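Local structure of serine protease (Arthrobacter nicotinovorans, 3WY8) at residues Y91-A96 with T207-T212; V30-K35 with S211-A216; N55-P60 with Y69-A74. The protein probably cleaves peptide bonds as a trypsin-like serine protease, this chain being the C-terminal protease part of a longer protein made with a signal sequence. One frame throughout, in Å; residues are numbered along the deposited sequence.

Contact 1: residues Y91-A96 with T207-T212; sequences YDTAFA and TVIQST
Tyr-91 brings the CD1-CE1 bond of its ring against Val-208 on the first turn of the C-terminal helix. CE1 of Tyr-91 comes within 3.6 Å of CB of Val-208, and the two methyls of the valine reach the same bond, CG1 at CD1 and CG2 at CE1. The two side chains cross at about a right angle. Ile-209 fills the space between Tyr-91 and Phe-95. Its CD1 lies 3.7 Å from OG1 of Thr-93, and its CG2 lies 3.8 Å from CG2 of Thr-93. The Thr-93 methyl is anti to its own backbone N, which brings it to the isoleucine. OG1 of the same threonine takes part in a hydrogen bond with NE1 of Trp-205. Further along, Phe-95 presents its ring edge to the methyl of Thr-212, with CD2 to CG2 at 4.0 Å. The contact between the two segments is almost wholly apolar. With an alanine in place of Tyr-91, Val-208 would probably lose the ring against CB, CG1 and CG2 and face a gap, keeping Gln-82 as a neighbour. In the second shell, Gln-82 touches both Tyr-91 and Val-208, and Tyr-213 meets the Phe-95 ring edge-to-face. Asp-92 sits at the centre of an inverse gamma turn and points away from the helix. Its OD2 bonds to ND1 of His-43 and to OG of Ser-190. Asp-92, His-43 and Ser-171 have the geometry of a Ser-His-Asp triad, consistent with a trypsin-like protease. The C-terminal helix packing beside the aspartate-bearing segment of the N-terminal barrel is characteristic of the chymotrypsin fold.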
# COMPACT_ATOMS: atom_id res chain seq x y z
N TYR A 91 -4.51 -10.80 -6.30
CA TYR A 91 -3.60 -10.90 -5.17
C TYR A 91 -2.52 -9.81 -5.20
O TYR A 91 -1.38 -10.05 -4.82
CB TYR A 91 -2.98 -12.31 -5.14
CG TYR A 91 -4.00 -13.43 -5.16
CD1 TYR A 91 -4.70 -13.79 -4.02
CD2 TYR A 91 -4.26 -14.13 -6.34
CE1 TYR A 91 -5.64 -14.82 -4.04
CE2 TYR A 91 -5.20 -15.17 -6.37
CZ TYR A 91 -5.88 -15.51 -5.22
OH TYR A 91 -6.81 -16.53 -5.24
N ASP A 92 -2.91 -8.61 -5.63
CA ASP A 92 -1.98 -7.48 -5.72
C ASP A 92 -1.79 -6.81 -4.36
O ASP A 92 -2.24 -5.68 -4.13
CB ASP A 92 -2.46 -6.48 -6.79
CG ASP A 92 -1.41 -5.41 -7.10
OD1 ASP A 92 -0.23 -5.60 -6.75
OD2 ASP A 92 -1.79 -4.37 -7.69
N THR A 93 -1.13 -7.52 -3.45
CA THR A 93 -0.70 -6.97 -2.18
C THR A 93 0.60 -7.65 -1.82
O THR A 93 0.80 -8.82 -2.14
CB THR A 93 -1.75 -7.19 -1.06
OG1 THR A 93 -2.94 -6.45 -1.37
CG2 THR A 93 -1.23 -6.71 0.30
N ALA A 94 1.48 -6.90 -1.17
CA ALA A 94 2.76 -7.44 -0.74
C ALA A 94 3.25 -6.70 0.50
O ALA A 94 2.70 -5.66 0.88
CB ALA A 94 3.78 -7.35 -1.86
N PHE A 95 4.26 -7.26 1.14
CA PHE A 95 4.78 -6.71 2.38
C PHE A 95 6.28 -6.63 2.31
O PHE A 95 6.96 -7.58 1.93
CB PHE A 95 4.32 -7.54 3.58
CG PHE A 95 2.83 -7.64 3.70
CD1 PHE A 95 2.11 -6.70 4.43
CD2 PHE A 95 2.14 -8.64 3.03
CE1 PHE A 95 0.72 -6.77 4.53
CE2 PHE A 95 0.74 -8.72 3.11
CZ PHE A 95 0.04 -7.79 3.86
N ALA A 96 6.80 -5.45 2.64
CA ALA A 96 8.23 -5.25 2.69
C ALA A 96 8.67 -5.29 4.14
O ALA A 96 7.95 -4.81 5.03
CB ALA A 96 8.57 -3.92 2.05
N THR A 207 -7.23 -15.24 2.54
CA THR A 207 -6.27 -16.18 3.12
C THR A 207 -4.90 -16.18 2.43
O THR A 207 -3.89 -16.39 3.09
CB THR A 207 -6.83 -17.62 3.12
OG1 THR A 207 -7.36 -17.93 1.83
CG2 THR A 207 -7.94 -17.75 4.17
N VAL A 208 -4.88 -15.95 1.12
CA VAL A 208 -3.62 -15.93 0.36
C VAL A 208 -2.75 -14.75 0.81
O VAL A 208 -1.57 -14.91 1.15
CB VAL A 208 -3.86 -15.92 -1.17
CG1 VAL A 208 -2.55 -15.74 -1.93
CG2 VAL A 208 -4.57 -17.21 -1.61
N ILE A 209 -3.35 -13.56 0.83
CA ILE A 209 -2.65 -12.36 1.26
C ILE A 209 -2.28 -12.45 2.76
O ILE A 209 -1.19 -12.03 3.16
CB ILE A 209 -3.45 -11.08 0.89
CG1 ILE A 209 -3.47 -10.93 -0.64
CG2 ILE A 209 -2.87 -9.84 1.56
CD1 ILE A 209 -4.43 -9.86 -1.20
N GLN A 210 -3.18 -13.03 3.56
CA GLN A 210 -2.90 -13.27 4.98
C GLN A 210 -1.65 -14.13 5.17
O GLN A 210 -0.82 -13.83 6.03
CB GLN A 210 -4.10 -13.94 5.65
CG GLN A 210 -3.91 -14.16 7.15
CD GLN A 210 -5.12 -14.79 7.79
OE1 GLN A 210 -5.83 -15.58 7.17
NE2 GLN A 210 -5.36 -14.44 9.05
N SER A 211 -1.53 -15.19 4.39
CA SER A 211 -0.36 -16.07 4.46
C SER A 211 0.94 -15.34 4.13
O SER A 211 1.98 -15.58 4.76
CB SER A 211 -0.55 -17.29 3.56
OG SER A 211 -1.51 -18.18 4.11
N THR A 212 0.88 -14.43 3.15
CA THR A 212 2.03 -13.61 2.79
C THR A 212 2.39 -12.66 3.94
O THR A 212 3.56 -12.51 4.28
CB THR A 212 1.79 -12.81 1.49
OG1 THR A 212 1.43 -13.72 0.44
CG2 THR A 212 3.05 -12.06 1.07

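Contact 2: residues V30-K35 with S211-A216; sequences VTAANK and STYNTA
The backbone carbonyl of Thr-31 faces the helix residue Tyr-213 across this contact. The nearest CA pair is Ala-32 and Ala-216, 8.3 Å apart. The segment 30-35 is a loop between strands 21-29 and 37-40, and Ala-32 to Lys-35 form a type I beta turn closed by Lys-35 N to Ala-32 O. The segment 211-216 is helical throughout. Between the two segments it is side chains that make the contact; just beyond, the backbone of Asn-34 bonds to that of Ala-217. Tyr-213 does most of the bridging. Its CG is anti to the backbone N (chi1 163°), and the ring extends from the helix to the loop. There OH donates a hydrogen bond of 2.6 Å to O of Thr-31. The hydroxyl is tilted 30° from the carbonyl plane, and the C=O...O angle is 144°. The carbonyl oxygen lies in the plane of the tyrosine ring, at its edge. CG2 of Val-30 meets the same edge, 4.3 Å from CE1 of Tyr-213. Val-115 touches both of these side chains. On the turn, ND2 of Asn-34 bonds to O of Ser-219, and OD1 bonds to Thr-37 OG1, which helps to fix the amide's rotation. This part of the fold joins the barrel loop to the C-terminal helix. The acceptor of the tyrosine is a main-chain oxygen, so this bond probably depends little on the Thr-31 side chain.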
# COMPACT_ATOMS: atom_id res chain seq x y z
N VAL A 30 2.65 -1.61 9.25
CA VAL A 30 1.63 -2.50 9.81
C VAL A 30 2.18 -3.31 10.97
O VAL A 30 3.37 -3.65 10.99
CB VAL A 30 0.99 -3.44 8.75
CG1 VAL A 30 0.15 -2.63 7.75
CG2 VAL A 30 2.04 -4.28 8.01
N THR A 31 1.32 -3.60 11.94
CA THR A 31 1.75 -4.31 13.14
C THR A 31 2.30 -5.68 12.75
O THR A 31 1.73 -6.36 11.91
CB THR A 31 0.60 -4.45 14.15
OG1 THR A 31 0.03 -3.15 14.40
CG2 THR A 31 1.11 -5.03 15.46
N ALA A 32 3.42 -6.04 13.36
CA ALA A 32 4.14 -7.27 13.02
C ALA A 32 5.17 -7.54 14.09
O ALA A 32 5.78 -6.61 14.62
CB ALA A 32 4.82 -7.12 11.66
N ALA A 33 5.39 -8.82 14.40
CA ALA A 33 6.38 -9.22 15.41
C ALA A 33 7.76 -8.60 15.16
O ALA A 33 8.44 -8.23 16.12
CB ALA A 33 6.48 -10.73 15.49
N ASN A 34 8.15 -8.47 13.90
CA ASN A 34 9.45 -7.89 13.56
C ASN A 34 9.55 -6.37 13.68
O ASN A 34 10.64 -5.79 13.55
CB ASN A 34 9.93 -8.37 12.17
CG ASN A 34 9.01 -7.95 11.03
OD1 ASN A 34 8.17 -7.05 11.17
ND2 ASN A 34 9.16 -8.62 9.89
N LYS A 35 8.41 -5.72 13.93
CA LYS A 35 8.30 -4.26 14.05
C LYS A 35 8.87 -3.50 12.85
O LYS A 35 9.30 -2.35 12.97
CB LYS A 35 8.95 -3.77 15.35
CG LYS A 35 8.24 -4.21 16.61
CD LYS A 35 8.97 -3.69 17.83
CE LYS A 35 8.22 -4.01 19.11
NZ LYS A 35 8.74 -3.20 20.24
N SER A 211 -1.53 -15.19 4.39
CA SER A 211 -0.36 -16.07 4.46
C SER A 211 0.94 -15.34 4.13
O SER A 211 1.98 -15.58 4.76
CB SER A 211 -0.55 -17.29 3.56
OG SER A 211 -1.51 -18.18 4.11
N THR A 212 0.88 -14.43 3.15
CA THR A 212 2.03 -13.61 2.79
C THR A 212 2.39 -12.66 3.94
O THR A 212 3.56 -12.51 4.28
CB THR A 212 1.79 -12.81 1.49
OG1 THR A 212 1.43 -13.72 0.44
CG2 THR A 212 3.05 -12.06 1.07
N TYR A 213 1.37 -12.05 4.54
CA TYR A 213 1.58 -11.20 5.71
C TYR A 213 2.26 -11.97 6.84
O TYR A 213 3.21 -11.49 7.45
CB TYR A 213 0.25 -10.58 6.18
CG TYR A 213 0.33 -10.05 7.59
CD1 TYR A 213 0.95 -8.83 7.86
CD2 TYR A 213 -0.19 -10.78 8.66
CE1 TYR A 213 1.04 -8.34 9.16
CE2 TYR A 213 -0.10 -10.30 9.96
CZ TYR A 213 0.51 -9.08 10.20
OH TYR A 213 0.59 -8.61 11.49
N ASN A 214 1.76 -13.18 7.10
CA ASN A 214 2.26 -14.02 8.20
C ASN A 214 3.75 -14.31 8.09
O ASN A 214 4.49 -14.18 9.07
CB ASN A 214 1.48 -15.33 8.28
CG ASN A 214 0.07 -15.15 8.85
OD1 ASN A 214 -0.22 -14.18 9.55
ND2 ASN A 214 -0.80 -16.10 8.55
N THR A 215 4.20 -14.68 6.89
CA THR A 215 5.63 -14.93 6.66
C THR A 215 6.47 -13.65 6.75
O THR A 215 7.53 -13.63 7.38
CB THR A 215 5.91 -15.76 5.36
OG1 THR A 215 7.30 -16.10 5.29
CG2 THR A 215 5.51 -15.00 4.09
N ALA A 216 5.97 -12.57 6.15
CA ALA A 216 6.68 -11.28 6.19
C ALA A 216 6.83 -10.78 7.63
O ALA A 216 7.92 -10.36 8.02
CB ALA A 216 5.95 -10.25 5.34

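Contact 3: residues N55-P60 with Y69-A74; sequences NFIFVP and YGKWTA
Ile-57 lies beside Thr-73 in the antiparallel hairpin of strands 55-60 and 72-78, and the two side chains point the same way. CD1 of Ile-57 comes to 3.4 Å from OG1 of Thr-73. Its other branch, CG2, leans toward CB of Lys-71, so the isoleucine occupies the hollow between Lys-71 and Thr-73. Val-59 continues this face, with CG2 next to CG of Lys-71. The other face is bulkier and mostly buried. CB of Ala-74 sits 3.7 Å from CD2 of Phe-56, oblique to the ring. Pro-60 fits against the five-membered ring of Trp-72. The two cross at about a right angle, and CD of Pro-60 is 3.6 Å from CD1 of Trp-72. The indole has CG anti to its own carbonyl carbon (chi1 -63°), and with chi2 at 74° this turns CD1 toward Pro-60. NE1 of Trp-72 then donates a hydrogen bond of 2.9 Å to O of Tyr-69, from above the carbonyl plane. This bond helps to fix the ring's rotation. Leu-106 touches both Trp-72 and Pro-60, and Ile-14 packs on Phe-56 and Phe-58.

Phe-58 and Trp-72 are a hydrogen-bonded pair, with N of Phe-58 2.8 Å from O of Trp-72 and the return bond present. Ile-57 and Thr-73 are a non-hydrogen-bonded pair. Ala-74 N bonds to Phe-56 O at 3.0 Å, but the return goes through a water that donates to Ala-74 O and accepts a weak bond from Phe-56 N. At the end of strand 55-60, another water gives hydrogen bonds to O of Pro-60 and O of Gly-70 and accepts one from N of Tyr-69. The hairpin is part of the six-stranded N-terminal barrel. Main-chain bonds set its register, while the face with Phe-56, Phe-58, Pro-60 and Trp-72 packs on apolar neighbours.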
# COMPACT_ATOMS: atom_id res chain seq x y z
N ASN A 55 15.79 -2.02 -5.27
CA ASN A 55 15.89 -1.03 -4.20
C ASN A 55 14.49 -0.56 -3.85
O ASN A 55 13.66 -0.39 -4.74
CB ASN A 55 16.78 0.15 -4.60
CG ASN A 55 17.32 0.92 -3.40
OD1 ASN A 55 17.16 2.14 -3.30
ND2 ASN A 55 17.95 0.20 -2.47
N PHE A 56 14.23 -0.36 -2.56
CA PHE A 56 12.88 -0.06 -2.06
C PHE A 56 13.03 0.79 -0.81
O PHE A 56 13.53 0.31 0.22
CB PHE A 56 12.14 -1.37 -1.77
CG PHE A 56 10.71 -1.20 -1.28
CD1 PHE A 56 9.64 -1.42 -2.14
CD2 PHE A 56 10.45 -0.87 0.05
CE1 PHE A 56 8.32 -1.31 -1.69
CE2 PHE A 56 9.13 -0.75 0.51
CZ PHE A 56 8.07 -0.97 -0.36
N ILE A 57 12.61 2.05 -0.90
CA ILE A 57 12.77 3.02 0.18
C ILE A 57 11.41 3.50 0.66
O ILE A 57 10.58 3.92 -0.13
CB ILE A 57 13.62 4.25 -0.27
CG1 ILE A 57 14.95 3.81 -0.91
CG2 ILE A 57 13.83 5.24 0.89
CD1 ILE A 57 15.87 2.98 -0.00
N PHE A 58 11.19 3.41 1.97
CA PHE A 58 9.95 3.86 2.59
C PHE A 58 10.21 5.13 3.39
O PHE A 58 11.12 5.17 4.23
CB PHE A 58 9.40 2.74 3.49
CG PHE A 58 8.07 3.06 4.15
CD1 PHE A 58 6.91 3.21 3.39
CD2 PHE A 58 7.99 3.15 5.53
CE1 PHE A 58 5.68 3.48 4.00
CE2 PHE A 58 6.77 3.42 6.16
CZ PHE A 58 5.61 3.59 5.39
N VAL A 59 9.44 6.17 3.10
CA VAL A 59 9.60 7.44 3.80
C VAL A 59 8.31 7.79 4.56
O VAL A 59 7.39 8.37 3.99
CB VAL A 59 9.99 8.61 2.84
CG1 VAL A 59 10.41 9.82 3.64
CG2 VAL A 59 11.12 8.19 1.90
N PRO A 60 8.25 7.42 5.86
CA PRO A 60 7.07 7.72 6.67
C PRO A 60 6.85 9.22 6.79
O PRO A 60 7.82 9.97 6.94
CB PRO A 60 7.42 7.14 8.05
CG PRO A 60 8.61 6.30 7.87
CD PRO A 60 9.31 6.75 6.63
N TYR A 69 11.17 11.21 9.81
CA TYR A 69 11.55 10.00 10.54
C TYR A 69 12.57 9.16 9.76
O TYR A 69 12.74 7.97 10.02
CB TYR A 69 10.31 9.18 10.92
CG TYR A 69 9.26 10.01 11.64
CD1 TYR A 69 9.38 10.29 13.00
CD2 TYR A 69 8.17 10.54 10.95
CE1 TYR A 69 8.43 11.06 13.66
CE2 TYR A 69 7.22 11.31 11.60
CZ TYR A 69 7.36 11.57 12.96
OH TYR A 69 6.42 12.33 13.60
N GLY A 70 13.26 9.81 8.82
CA GLY A 70 14.31 9.17 8.02
C GLY A 70 13.81 8.38 6.83
O GLY A 70 12.59 8.26 6.60
N LYS A 71 14.76 7.85 6.06
CA LYS A 71 14.47 7.02 4.90
C LYS A 71 14.82 5.58 5.25
O LYS A 71 15.94 5.30 5.71
CB LYS A 71 15.29 7.47 3.68
CG LYS A 71 15.00 8.89 3.20
CD LYS A 71 16.01 9.35 2.14
CE LYS A 71 17.40 9.58 2.75
NZ LYS A 71 18.42 10.06 1.76
N TRP A 72 13.88 4.67 5.03
CA TRP A 72 14.01 3.28 5.45
C TRP A 72 14.21 2.38 4.24
O TRP A 72 13.49 2.51 3.24
CB TRP A 72 12.79 2.86 6.27
CG TRP A 72 12.65 3.64 7.54
CD1 TRP A 72 12.24 4.94 7.68
CD2 TRP A 72 12.96 3.18 8.86
NE1 TRP A 72 12.26 5.31 9.01
CE2 TRP A 72 12.70 4.25 9.75
CE3 TRP A 72 13.42 1.96 9.39
CZ2 TRP A 72 12.89 4.14 11.14
CZ3 TRP A 72 13.61 1.85 10.76
CH2 TRP A 72 13.34 2.94 11.62
N THR A 73 15.19 1.48 4.32
CA THR A 73 15.53 0.59 3.21
C THR A 73 15.01 -0.83 3.46
O THR A 73 15.10 -1.33 4.58
CB THR A 73 17.06 0.56 2.98
OG1 THR A 73 17.53 1.90 2.77
CG2 THR A 73 17.43 -0.30 1.76
N ALA A 74 14.47 -1.46 2.43
CA ALA A 74 13.95 -2.83 2.54
C ALA A 74 15.09 -3.84 2.58
O ALA A 74 16.01 -3.79 1.77
CB ALA A 74 13.02 -3.15 1.39
O HOH W 1 16.00 -2.28 -0.86
O HOH W 2 10.47 10.12 7.23

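Contacts 1 and 2 both use helix 207-218 and share Ser-211 and Thr-212. Contact 3 lies in the barrel wall, its centre about 20 Å from that of contact 1 and about 17 Å from that of contact 2. Contact 1 is buried and mainly apolar. Contact 2 is partly buried, nearer the surface, and relies on polar groups. Contact 3 is also partly buried, but main-chain hydrogen bonds of a sheet hold it. The first two meet where Phe-95 packs on Tyr-213 and Ala-216. Phe-56 of strand 55-60 reaches Ala-96 of strand 94-98; strand 72-78 lies between these two in the sheet. Contacts 2 and 3 do not touch.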